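UDP-N-acetylmuramate--L-alanine ligase (Thermotoga maritima, PDB 1J6U) joins L-alanine to UDP-N-acetylmuramate at the cost of ATP, a cytoplasmic step in building the peptidoglycan of the cell wall. Local coordinates at residues K345-P359 against L376-Y388. Sequence-based numbering, arbitrary orientation.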
loop_
_atom_site.group_PDB
_atom_site.type_symbol
_atom_site.label_atom_id
_atom_site.label_comp_id
_atom_site.label_asym_id
_atom_site.label_seq_id
_atom_site.Cartn_x
_atom_site.Cartn_y
_atom_site.Cartn_z
ATOM N N LYS A 345 6.416 1.412 19.671
ATOM C CA LYS A 345 6.730 1.053 21.046
ATOM C C LYS A 345 6.955 -0.458 21.241
ATOM O O LYS A 345 7.728 -0.855 22.075
ATOM C CB LYS A 345 5.623 1.551 21.964
ATOM C CG LYS A 345 5.596 3.083 22.083
ATOM C CD LYS A 345 6.920 3.653 22.635
ATOM C CE LYS A 345 6.824 5.176 22.824
ATOM N NZ LYS A 345 8.123 5.886 23.088
ATOM N N GLU A 346 6.274 -1.303 20.483
ATOM C CA GLU A 346 6.491 -2.735 20.611
ATOM C C GLU A 346 7.870 -3.096 20.090
ATOM O O GLU A 346 8.559 -3.934 20.677
ATOM C CB GLU A 346 5.473 -3.521 19.794
ATOM C CG GLU A 346 4.244 -3.867 20.552
ATOM C CD GLU A 346 3.135 -4.380 19.650
ATOM O OE1 GLU A 346 2.091 -4.742 20.220
ATOM O OE2 GLU A 346 3.301 -4.409 18.395
ATOM N N VAL A 347 8.252 -2.493 18.959
ATOM C CA VAL A 347 9.544 -2.788 18.373
ATOM C C VAL A 347 10.696 -2.118 19.091
ATOM O O VAL A 347 11.758 -2.744 19.304
ATOM C CB VAL A 347 9.613 -2.354 16.953
ATOM C CG1 VAL A 347 11.036 -2.603 16.421
ATOM C CG2 VAL A 347 8.580 -3.125 16.146
ATOM N N PHE A 348 10.478 -0.852 19.454
ATOM C CA PHE A 348 11.483 -0.070 20.135
ATOM C C PHE A 348 11.021 0.291 21.509
ATOM O O PHE A 348 10.527 1.388 21.743
ATOM C CB PHE A 348 11.754 1.173 19.355
ATOM C CG PHE A 348 12.146 0.905 17.965
ATOM C CD1 PHE A 348 11.275 1.198 16.922
ATOM C CD2 PHE A 348 13.392 0.378 17.682
ATOM C CE1 PHE A 348 11.651 0.971 15.605
ATOM C CE2 PHE A 348 13.786 0.137 16.359
ATOM C CZ PHE A 348 12.933 0.430 15.322
ATOM N N GLU A 349 11.214 -0.646 22.424
ATOM C CA GLU A 349 10.793 -0.493 23.797
ATOM C C GLU A 349 11.384 0.699 24.524
ATOM O O GLU A 349 10.679 1.374 25.252
ATOM C CB GLU A 349 11.148 -1.755 24.580
ATOM C CG GLU A 349 10.695 -1.712 26.032
ATOM C CD GLU A 349 11.170 -2.913 26.829
ATOM O OE1 GLU A 349 10.967 -4.055 26.349
ATOM O OE2 GLU A 349 11.741 -2.707 27.932
ATOM N N ASN A 350 12.674 0.961 24.329
ATOM C CA ASN A 350 13.310 2.038 25.056
ATOM C C ASN A 350 13.749 3.262 24.323
ATOM O O ASN A 350 13.939 4.296 24.933
ATOM C CB ASN A 350 14.484 1.487 25.824
ATOM C CG ASN A 350 14.047 0.507 26.869
ATOM O OD1 ASN A 350 13.208 0.828 27.714
ATOM N ND2 ASN A 350 14.589 -0.704 26.816
ATOM N N GLU A 351 13.900 3.159 23.020
ATOM C CA GLU A 351 14.341 4.308 22.240
ATOM C C GLU A 351 13.385 5.520 22.293
ATOM O O GLU A 351 12.213 5.416 22.686
ATOM C CB GLU A 351 14.555 3.895 20.771
ATOM C CG GLU A 351 15.768 2.961 20.498
ATOM C CD GLU A 351 15.598 1.501 21.017
ATOM O OE1 GLU A 351 14.488 1.095 21.436
ATOM O OE2 GLU A 351 16.599 0.755 21.000
ATOM N N LYS A 352 13.916 6.676 21.912
ATOM C CA LYS A 352 13.143 7.912 21.853
ATOM C C LYS A 352 12.396 7.855 20.519
ATOM O O LYS A 352 12.993 7.566 19.472
ATOM C CB LYS A 352 14.087 9.114 21.863
ATOM C CG LYS A 352 13.410 10.472 21.783
ATOM C CD LYS A 352 14.198 11.503 22.571
ATOM C CE LYS A 352 14.268 12.874 21.902
ATOM N NZ LYS A 352 15.288 12.894 20.814
ATOM N N ILE A 353 11.091 8.100 20.559
ATOM C CA ILE A 353 10.277 8.083 19.351
ATOM C C ILE A 353 9.935 9.503 18.946
ATOM O O ILE A 353 9.286 10.242 19.713
ATOM C CB ILE A 353 8.958 7.325 19.552
ATOM C CG1 ILE A 353 9.248 5.931 20.081
ATOM C CG2 ILE A 353 8.226 7.211 18.216
ATOM C CD1 ILE A 353 10.200 5.154 19.212
ATOM N N VAL A 354 10.385 9.877 17.750
ATOM C CA VAL A 354 10.150 11.212 17.208
ATOM C C VAL A 354 9.314 11.140 15.937
ATOM O O VAL A 354 9.723 10.534 14.941
ATOM C CB VAL A 354 11.456 11.910 16.850
ATOM C CG1 VAL A 354 11.144 13.231 16.205
ATOM C CG2 VAL A 354 12.296 12.101 18.100
ATOM N N VAL A 355 8.135 11.745 15.983
ATOM C CA VAL A 355 7.252 11.753 14.833
ATOM C C VAL A 355 7.280 13.102 14.127
ATOM O O VAL A 355 7.117 14.143 14.752
ATOM C CB VAL A 355 5.823 11.465 15.235
ATOM C CG1 VAL A 355 4.932 11.402 13.999
ATOM C CG2 VAL A 355 5.771 10.185 15.995
ATOM N N ILE A 356 7.546 13.058 12.831
ATOM C CA ILE A 356 7.536 14.208 11.959
ATOM C C ILE A 356 6.310 13.864 11.087
ATOM O O ILE A 356 6.361 12.992 10.206
ATOM C CB ILE A 356 8.799 14.263 11.101
ATOM C CG1 ILE A 356 10.028 14.409 12.011
ATOM C CG2 ILE A 356 8.700 15.434 10.133
ATOM C CD1 ILE A 356 10.744 13.104 12.276
ATOM N N PHE A 357 5.202 14.537 11.357
ATOM C CA PHE A 357 3.953 14.251 10.679
ATOM C C PHE A 357 3.417 15.297 9.730
ATOM O O PHE A 357 3.192 16.441 10.122
ATOM C CB PHE A 357 2.909 13.967 11.751
ATOM C CG PHE A 357 1.514 13.794 11.224
ATOM C CD1 PHE A 357 1.239 12.856 10.237
ATOM C CD2 PHE A 357 0.462 14.521 11.770
ATOM C CE1 PHE A 357 -0.074 12.641 9.804
ATOM C CE2 PHE A 357 -0.844 14.315 11.349
ATOM C CZ PHE A 357 -1.115 13.373 10.364
ATOM N N GLN A 358 3.186 14.896 8.488
ATOM C CA GLN A 358 2.623 15.798 7.485
ATOM C C GLN A 358 1.165 15.373 7.315
ATOM O O GLN A 358 0.900 14.371 6.683
ATOM C CB GLN A 358 3.386 15.656 6.171
ATOM C CG GLN A 358 2.772 16.396 4.982
ATOM C CD GLN A 358 3.501 16.103 3.675
ATOM O OE1 GLN A 358 3.601 14.944 3.241
ATOM N NE2 GLN A 358 4.011 17.154 3.035
ATOM N N PRO A 359 0.206 16.119 7.894
ATOM C CA PRO A 359 -1.217 15.766 7.783
ATOM C C PRO A 359 -1.644 15.713 6.325
ATOM O O PRO A 359 -1.006 16.295 5.445
ATOM C CB PRO A 359 -1.922 16.870 8.569
ATOM C CG PRO A 359 -0.864 17.404 9.477
ATOM C CD PRO A 359 0.361 17.402 8.588
ATOM N N LEU A 376 -0.932 11.086 18.727
ATOM C CA LEU A 376 0.484 11.336 18.772
ATOM C C LEU A 376 1.033 11.414 20.175
ATOM O O LEU A 376 2.234 11.454 20.358
ATOM C CB LEU A 376 0.769 12.612 18.033
ATOM C CG LEU A 376 0.429 12.546 16.553
ATOM C CD1 LEU A 376 0.198 13.953 16.037
ATOM C CD2 LEU A 376 1.556 11.875 15.786
ATOM N N GLN A 377 0.154 11.417 21.167
ATOM C CA GLN A 377 0.585 11.507 22.553
ATOM C C GLN A 377 1.683 10.481 22.875
ATOM O O GLN A 377 2.594 10.772 23.641
ATOM C CB GLN A 377 -0.616 11.328 23.507
ATOM N N LEU A 378 1.603 9.293 22.287
ATOM C CA LEU A 378 2.598 8.257 22.536
ATOM C C LEU A 378 4.039 8.590 22.068
ATOM O O LEU A 378 5.000 7.953 22.523
ATOM C CB LEU A 378 2.139 6.929 21.898
ATOM C CG LEU A 378 1.934 5.682 22.791
ATOM C CD1 LEU A 378 1.852 4.408 21.923
ATOM C CD2 LEU A 378 3.091 5.543 23.761
ATOM N N ALA A 379 4.204 9.558 21.162
ATOM C CA ALA A 379 5.553 9.920 20.702
ATOM C C ALA A 379 6.250 10.781 21.737
ATOM O O ALA A 379 5.600 11.428 22.531
ATOM C CB ALA A 379 5.497 10.669 19.384
ATOM N N ASP A 380 7.577 10.792 21.737
ATOM C CA ASP A 380 8.307 11.611 22.696
ATOM C C ASP A 380 8.429 13.050 22.218
ATOM O O ASP A 380 8.434 13.977 23.009
ATOM C CB ASP A 380 9.681 11.020 22.905
ATOM C CG ASP A 380 9.609 9.610 23.368
ATOM O OD1 ASP A 380 9.056 9.405 24.470
ATOM O OD2 ASP A 380 10.074 8.710 22.630
ATOM N N GLU A 381 8.539 13.217 20.914
ATOM C CA GLU A 381 8.633 14.519 20.309
ATOM C C GLU A 381 7.765 14.494 19.086
ATOM O O GLU A 381 7.743 13.493 18.366
ATOM C CB GLU A 381 10.060 14.807 19.843
ATOM C CG GLU A 381 11.103 14.589 20.901
ATOM C CD GLU A 381 11.632 15.875 21.465
ATOM O OE1 GLU A 381 10.981 16.447 22.384
ATOM O OE2 GLU A 381 12.702 16.310 20.965
ATOM N N VAL A 382 7.040 15.583 18.853
ATOM C CA VAL A 382 6.266 15.682 17.634
ATOM C C VAL A 382 6.538 16.965 16.857
ATOM O O VAL A 382 6.481 18.053 17.413
ATOM C CB VAL A 382 4.746 15.655 17.868
ATOM C CG1 VAL A 382 4.045 15.549 16.497
ATOM C CG2 VAL A 382 4.364 14.516 18.754
ATOM N N VAL A 383 6.832 16.823 15.576
ATOM C CA VAL A 383 7.001 17.964 14.673
ATOM C C VAL A 383 5.865 17.817 13.638
ATOM O O VAL A 383 5.827 16.829 12.914
ATOM C CB VAL A 383 8.336 17.943 13.881
ATOM C CG1 VAL A 383 8.337 19.094 12.845
ATOM C CG2 VAL A 383 9.518 18.124 14.812
ATOM N N VAL A 384 4.928 18.763 13.583
ATOM C CA VAL A 384 3.835 18.692 12.603
ATOM C C VAL A 384 4.143 19.685 11.489
ATOM O O VAL A 384 4.713 20.720 11.776
ATOM C CB VAL A 384 2.508 19.157 13.176
ATOM C CG1 VAL A 384 1.419 18.901 12.161
ATOM C CG2 VAL A 384 2.213 18.468 14.478
ATOM N N THR A 385 3.795 19.366 10.241
ATOM C CA THR A 385 3.994 20.296 9.134
ATOM C C THR A 385 2.617 20.663 8.661
ATOM O O THR A 385 1.613 20.164 9.173
ATOM C CB THR A 385 4.623 19.732 7.874
ATOM O OG1 THR A 385 5.435 18.607 8.170
ATOM C CG2 THR A 385 5.474 20.819 7.231
ATOM N N GLU A 386 2.584 21.532 7.660
ATOM C CA GLU A 386 1.340 21.973 7.091
ATOM C C GLU A 386 0.763 20.788 6.321
ATOM O O GLU A 386 1.515 19.899 5.915
ATOM C CB GLU A 386 1.586 23.154 6.145
ATOM C CG GLU A 386 0.294 23.832 5.819
ATOM C CD GLU A 386 -0.568 23.980 7.066
ATOM O OE1 GLU A 386 -0.235 24.850 7.891
ATOM O OE2 GLU A 386 -1.555 23.220 7.235
ATOM N N VAL A 387 -0.555 20.766 6.122
ATOM C CA VAL A 387 -1.150 19.664 5.386
ATOM C C VAL A 387 -0.660 19.587 3.950
ATOM O O VAL A 387 -0.323 20.592 3.335
ATOM C CB VAL A 387 -2.647 19.750 5.336
ATOM C CG1 VAL A 387 -3.184 20.006 6.724
ATOM C CG2 VAL A 387 -3.043 20.810 4.354
ATOM N N TYR A 388 -0.607 18.366 3.436
ATOM C CA TYR A 388 -0.183 18.133 2.069
ATOM C C TYR A 388 -1.415 18.450 1.211
ATOM O O TYR A 388 -2.454 17.776 1.337
ATOM C CB TYR A 388 0.210 16.678 1.917
ATOM C CG TYR A 388 0.604 16.310 0.520
ATOM C CD1 TYR A 388 1.844 16.684 0.012
ATOM C CD2 TYR A 388 -0.265 15.573 -0.302
ATOM C CE1 TYR A 388 2.223 16.333 -1.284
ATOM C CE2 TYR A 388 0.098 15.217 -1.602
ATOM C CZ TYR A 388 1.343 15.604 -2.088
ATOM O OH TYR A 388 1.706 15.303 -3.380
HETATM O O HOH W 1 11.003 6.740 25.157
#
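V355 and V383 are hydrogen-bonded through their backbones where strands 352-357 and 381-384 run parallel, neighbours in the six-stranded mixed sheet of the C-terminal Mur ligase domain. The chain passes from one to the other through helix 371-376, a beta-alpha-beta crossover. V355 N donates to E381 O, V383 N to V355 O at 2.8 Å, F357 N to V383 O and T385 N to F357 O. At the start of the pair I353 O accepts from both D380 N and E381 N, while D380 OD2 faces I353 N; that pair is modelled very short, so its exact length is doubtful. K345, in the last turn of helix 334-347, adds a long salt bridge, NZ to D380 OD2 at 3.5 Å, after its CE has passed L378 O.

On the face with V355 and F357, V355 sends CG1 to L376 CD2 (3.8 Å) and, with CG2 anti to its carbonyl carbon, presses that methyl tightly on A379 CB, 3.4 Å away.

From Q358, CB lies 4.1 Å from T385 OG1. CG (anti to the backbone N, chi1 172°) passes E386 O, and CD sits against Y388 CB. NE2 ends 3.7 Å from Y388 CD1. Amide and ring planes are 53° apart. OE1 accepts a hydrogen bond from I443 N. An alanine here is likely to leave I443 N without its acceptor and the Y388 ring without the amide beside it. One residue on, P359 O accepts a hydrogen bond from Y388 N at 2.9 Å, the donor tilted 24° from the carbonyl plane.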